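Local coordinates for protein short-chain dehydrogenase/reductase SDR (Vibrio parahaemolyticus, PDB 3GUY) that probably catalyses NAD(P)-dependent oxidation or reduction, as a Rossmann-fold member of the short-chain dehydrogenase/reductase family, at residues D[99-111]-D[146-158]. The protein carries 2 engineered substitutions. Numbering follows the deposited sequence.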
loop_
_atom_site.group_PDB
_atom_site.type_symbol
_atom_site.label_atom_id
_atom_site.label_comp_id
_atom_site.label_asym_id
_atom_site.label_seq_id
_atom_site.Cartn_x
_atom_site.Cartn_y
_atom_site.Cartn_z
ATOM N N LEU D 99 -22.664 -9.543 2.572
ATOM C CA LEU D 99 -21.312 -9.439 2.026
ATOM C C LEU D 99 -20.249 -9.659 3.119
ATOM O O LEU D 99 -19.241 -10.354 2.893
ATOM C CB LEU D 99 -21.110 -8.073 1.372
ATOM C CG LEU D 99 -19.984 -7.864 0.382
ATOM C CD1 LEU D 99 -20.093 -8.859 -0.782
ATOM C CD2 LEU D 99 -20.041 -6.365 -0.067
ATOM N N ILE D 100 -20.473 -9.043 4.284
ATOM C CA ILE D 100 -19.577 -9.156 5.423
ATOM C C ILE D 100 -19.503 -10.602 5.898
ATOM O O ILE D 100 -18.420 -11.162 6.101
ATOM C CB ILE D 100 -20.005 -8.227 6.618
ATOM C CG1 ILE D 100 -19.783 -6.737 6.271
ATOM C CG2 ILE D 100 -19.152 -8.552 7.846
ATOM C CD1 ILE D 100 -20.416 -5.743 7.207
ATOM N N GLU D 101 -20.673 -11.223 6.044
ATOM C CA GLU D 101 -20.749 -12.629 6.461
ATOM C C GLU D 101 -20.051 -13.577 5.494
ATOM O O GLU D 101 -19.214 -14.387 5.913
ATOM C CB GLU D 101 -22.211 -13.047 6.623
ATOM C CG GLU D 101 -22.911 -12.351 7.784
ATOM C CD GLU D 101 -24.451 -12.458 7.715
ATOM O OE1 GLU D 101 -25.019 -13.016 6.728
ATOM O OE2 GLU D 101 -25.109 -11.965 8.660
ATOM N N ASN D 102 -20.374 -13.470 4.211
ATOM C CA ASN D 102 -19.843 -14.395 3.195
ATOM C C ASN D 102 -18.345 -14.234 2.905
ATOM O O ASN D 102 -17.709 -15.186 2.413
ATOM C CB ASN D 102 -20.541 -14.245 1.858
ATOM C CG ASN D 102 -22.016 -14.606 1.871
ATOM O OD1 ASN D 102 -22.541 -15.167 2.836
ATOM N ND2 ASN D 102 -22.720 -14.208 0.780
ATOM N N ASN D 103 -17.782 -13.029 3.118
ATOM C CA ASN D 103 -16.368 -12.762 2.800
ATOM C C ASN D 103 -15.479 -12.661 4.036
ATOM O O ASN D 103 -14.476 -13.382 4.176
ATOM C CB ASN D 103 -16.229 -11.491 1.966
ATOM C CG ASN D 103 -16.865 -11.627 0.588
ATOM O OD1 ASN D 103 -16.244 -12.155 -0.346
ATOM N ND2 ASN D 103 -18.100 -11.137 0.444
ATOM N N LEU D 104 -15.856 -11.794 4.963
ATOM C CA LEU D 104 -15.003 -11.524 6.110
ATOM C C LEU D 104 -15.218 -12.552 7.224
ATOM O O LEU D 104 -14.263 -13.093 7.762
ATOM C CB LEU D 104 -15.226 -10.081 6.637
ATOM C CG LEU D 104 -14.371 -9.654 7.856
ATOM C CD1 LEU D 104 -12.880 -9.958 7.633
ATOM C CD2 LEU D 104 -14.651 -8.111 8.217
ATOM N N SER D 105 -16.463 -12.792 7.600
ATOM C CA SER D 105 -16.732 -13.719 8.693
ATOM C C SER D 105 -16.224 -15.112 8.289
ATOM O O SER D 105 -15.564 -15.806 9.078
ATOM C CB SER D 105 -18.228 -13.762 9.013
ATOM O OG SER D 105 -18.630 -12.513 9.537
ATOM N N SER D 106 -16.509 -15.488 7.049
ATOM C CA SER D 106 -16.176 -16.824 6.556
ATOM C C SER D 106 -14.677 -17.004 6.596
ATOM O O SER D 106 -14.193 -18.021 7.079
ATOM C CB SER D 106 -16.728 -17.056 5.157
ATOM O OG SER D 106 -15.980 -16.384 4.133
ATOM N N ALA D 107 -13.945 -15.976 6.135
ATOM C CA ALA D 107 -12.507 -15.962 6.159
ATOM C C ALA D 107 -11.934 -16.031 7.573
ATOM O O ALA D 107 -11.016 -16.788 7.797
ATOM C CB ALA D 107 -11.926 -14.741 5.401
ATOM N N ILE D 108 -12.486 -15.274 8.514
ATOM C CA ILE D 108 -11.982 -15.254 9.900
ATOM C C ILE D 108 -12.217 -16.632 10.569
ATOM O O ILE D 108 -11.343 -17.177 11.220
ATOM C CB ILE D 108 -12.697 -14.157 10.760
ATOM C CG1 ILE D 108 -12.188 -12.763 10.409
ATOM C CG2 ILE D 108 -12.445 -14.419 12.239
ATOM C CD1 ILE D 108 -13.096 -11.625 10.992
ATOM N N ASN D 109 -13.409 -17.174 10.388
ATOM C CA ASN D 109 -13.782 -18.481 11.000
ATOM C C ASN D 109 -12.934 -19.614 10.447
ATOM O O ASN D 109 -12.385 -20.383 11.211
ATOM C CB ASN D 109 -15.234 -18.801 10.743
ATOM C CG ASN D 109 -16.157 -17.979 11.576
ATOM O OD1 ASN D 109 -15.817 -17.558 12.666
ATOM N ND2 ASN D 109 -17.341 -17.742 11.062
ATOM N N VAL D 110 -12.774 -19.675 9.132
ATOM C CA VAL D 110 -11.868 -20.693 8.542
ATOM C C VAL D 110 -10.430 -20.539 8.940
ATOM O O VAL D 110 -9.833 -21.500 9.423
ATOM C CB VAL D 110 -11.943 -20.769 7.050
ATOM C CG1 VAL D 110 -10.778 -21.645 6.507
ATOM C CG2 VAL D 110 -13.263 -21.328 6.640
ATOM N N LEU D 111 -9.836 -19.360 8.758
ATOM C CA LEU D 111 -8.447 -19.166 9.184
ATOM C C LEU D 111 -8.197 -19.361 10.690
ATOM O O LEU D 111 -7.139 -19.885 11.108
ATOM C CB LEU D 111 -7.899 -17.775 8.751
ATOM C CG LEU D 111 -6.412 -17.554 9.005
ATOM C CD1 LEU D 111 -5.597 -18.681 8.239
ATOM C CD2 LEU D 111 -5.951 -16.102 8.594
ATOM N N VAL D 146 -14.483 -5.460 2.597
ATOM C CA VAL D 146 -14.354 -6.881 3.072
ATOM C C VAL D 146 -13.075 -7.615 2.532
ATOM O O VAL D 146 -12.449 -8.417 3.237
ATOM C CB VAL D 146 -15.648 -7.700 2.832
ATOM C CG1 VAL D 146 -16.857 -7.068 3.584
ATOM C CG2 VAL D 146 -16.018 -7.866 1.297
ATOM N N LYS D 147 -12.655 -7.282 1.323
ATOM C CA LYS D 147 -11.440 -7.840 0.732
ATOM C C LYS D 147 -10.191 -7.237 1.308
ATOM O O LYS D 147 -9.225 -7.964 1.582
ATOM C CB LYS D 147 -11.447 -7.720 -0.770
ATOM C CG LYS D 147 -12.603 -8.533 -1.385
ATOM C CD LYS D 147 -12.446 -10.016 -1.073
ATOM C CE LYS D 147 -13.440 -10.885 -1.862
ATOM N NZ LYS D 147 -13.427 -12.288 -1.392
ATOM N N TRP D 148 -10.190 -5.929 1.543
ATOM C CA TRP D 148 -9.106 -5.333 2.304
ATOM C C TRP D 148 -9.035 -5.911 3.734
ATOM O O TRP D 148 -7.927 -6.073 4.298
ATOM C CB TRP D 148 -9.305 -3.813 2.430
ATOM C CG TRP D 148 -8.948 -2.996 1.207
ATOM C CD1 TRP D 148 -9.380 -3.199 -0.101
ATOM C CD2 TRP D 148 -8.162 -1.811 1.178
ATOM N NE1 TRP D 148 -8.892 -2.217 -0.911
ATOM C CE2 TRP D 148 -8.135 -1.356 -0.167
ATOM C CE3 TRP D 148 -7.460 -1.085 2.150
ATOM C CZ2 TRP D 148 -7.414 -0.217 -0.560
ATOM C CZ3 TRP D 148 -6.762 0.055 1.762
ATOM C CH2 TRP D 148 -6.729 0.476 0.407
ATOM N N ALA D 149 -10.211 -6.135 4.335
ATOM C CA ALA D 149 -10.288 -6.735 5.674
ATOM C C ALA D 149 -9.577 -8.122 5.715
ATOM O O ALA D 149 -8.714 -8.377 6.544
ATOM C CB ALA D 149 -11.751 -6.846 6.136
ATOM N N VAL D 150 -9.917 -8.969 4.768
ATOM C CA VAL D 150 -9.234 -10.252 4.653
ATOM C C VAL D 150 -7.707 -10.119 4.506
ATOM O O VAL D 150 -6.992 -10.834 5.146
ATOM C CB VAL D 150 -9.856 -11.205 3.610
ATOM C CG1 VAL D 150 -9.048 -12.566 3.547
ATOM C CG2 VAL D 150 -11.344 -11.465 3.905
ATOM N N LYS D 151 -7.212 -9.202 3.684
ATOM C CA LYS D 151 -5.778 -8.989 3.548
ATOM C C LYS D 151 -5.078 -8.511 4.829
ATOM O O LYS D 151 -3.993 -8.933 5.119
ATOM C CB LYS D 151 -5.491 -8.008 2.437
ATOM C CG LYS D 151 -4.052 -7.913 2.115
ATOM C CD LYS D 151 -3.854 -6.974 0.952
ATOM C CE LYS D 151 -2.576 -6.247 1.038
ATOM N NZ LYS D 151 -1.694 -6.884 0.175
ATOM N N GLY D 152 -5.728 -7.645 5.590
ATOM C CA GLY D 152 -5.181 -7.218 6.850
ATOM C C GLY D 152 -5.128 -8.376 7.829
ATOM O O GLY D 152 -4.154 -8.503 8.559
ATOM N N LEU D 153 -6.170 -9.189 7.826
ATOM C CA LEU D 153 -6.211 -10.425 8.626
ATOM C C LEU D 153 -5.048 -11.326 8.262
ATOM O O LEU D 153 -4.203 -11.646 9.132
ATOM C CB LEU D 153 -7.511 -11.149 8.399
ATOM C CG LEU D 153 -7.752 -12.443 9.154
ATOM C CD1 LEU D 153 -8.228 -12.125 10.611
ATOM C CD2 LEU D 153 -8.773 -13.255 8.396
ATOM N N ILE D 154 -4.940 -11.699 6.995
ATOM C CA ILE D 154 -3.869 -12.687 6.630
ATOM C C ILE D 154 -2.450 -12.120 6.834
ATOM O O ILE D 154 -1.566 -12.847 7.216
ATOM C CB ILE D 154 -4.090 -13.334 5.255
ATOM C CG1 ILE D 154 -3.816 -12.394 4.078
ATOM C CG2 ILE D 154 -5.526 -13.809 5.115
ATOM C CD1 ILE D 154 -2.467 -12.611 3.405
ATOM N N GLU D 155 -2.244 -10.809 6.663
ATOM C CA GLU D 155 -0.908 -10.269 6.787
ATOM C C GLU D 155 -0.467 -10.187 8.258
ATOM O O GLU D 155 0.712 -10.365 8.598
ATOM C CB GLU D 155 -0.780 -8.934 6.073
ATOM C CG GLU D 155 -0.968 -9.014 4.557
ATOM C CD GLU D 155 0.248 -9.531 3.760
ATOM O OE1 GLU D 155 1.159 -10.172 4.339
ATOM O OE2 GLU D 155 0.275 -9.311 2.508
ATOM N N SER D 156 -1.449 -10.039 9.107
ATOM C CA SER D 156 -1.250 -10.118 10.523
ATOM C C SER D 156 -0.979 -11.541 11.009
ATOM O O SER D 156 -0.050 -11.737 11.823
ATOM C CB SER D 156 -2.476 -9.538 11.226
ATOM O OG SER D 156 -2.648 -8.155 10.867
ATOM N N VAL D 157 -1.805 -12.473 10.563
ATOM C CA VAL D 157 -1.700 -13.901 10.972
ATOM C C VAL D 157 -0.334 -14.425 10.413
ATOM O O VAL D 157 0.425 -15.122 11.136
ATOM C CB VAL D 157 -2.946 -14.739 10.579
ATOM C CG1 VAL D 157 -2.786 -16.238 10.954
ATOM C CG2 VAL D 157 -4.254 -14.185 11.193
ATOM N N ARG D 158 0.073 -13.988 9.203
ATOM C CA ARG D 158 1.424 -14.349 8.724
ATOM C C ARG D 158 2.499 -13.995 9.735
ATOM O O ARG D 158 3.399 -14.798 9.970
ATOM C CB ARG D 158 1.784 -13.711 7.371
ATOM C CG ARG D 158 1.077 -14.321 6.232
ATOM C CD ARG D 158 1.386 -13.498 4.980
ATOM N NE ARG D 158 1.236 -14.312 3.802
ATOM C CZ ARG D 158 1.220 -13.845 2.558
ATOM N NH1 ARG D 158 1.173 -14.679 1.531
ATOM N NH2 ARG D 158 1.292 -12.541 2.335
#
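V146 and V150 on helix 141-160 pack against N103 and A107 on helix 93-118, on one side of the parallel Rossmann-fold sheet of a short-chain dehydrogenase; the axes of 99-111 and 146-158 run 7° from parallel and come within 8.8 Å. The contact is buried throughout and mostly apolar. V146 CG2 presses on N103 CB at 3.7 Å, while V146 CG1 lies beside I100. One turn on, V150 CG2 meets A107 CB at 3.6 Å. L104 spreads both methyls over A149, CD1 coming to 3.6 Å from A149 CB; A149 also packs on A149 of the second subunit. L153 crosses I108 at about a right angle. L111 CD2 meets V157 CG2 tip to tip, 3.6 Å away. On the sheet side, L111 and V157 both touch I168 of strand 167-174.

The polar link centres on N103, within the wider pi-type turn at 100-105. Its ND2 donates to L99 O in the amide plane and also bonds S82 O, which fixes the amide's rotation. N103 and K147 probably correspond to the Asn and Lys of the family's active-site tetrad. K147 bends at chi2 (-62°), and its NZ donates a hydrogen bond to N103 OD1 at 3.0 Å, standing 23° out of the side-chain carbonyl plane.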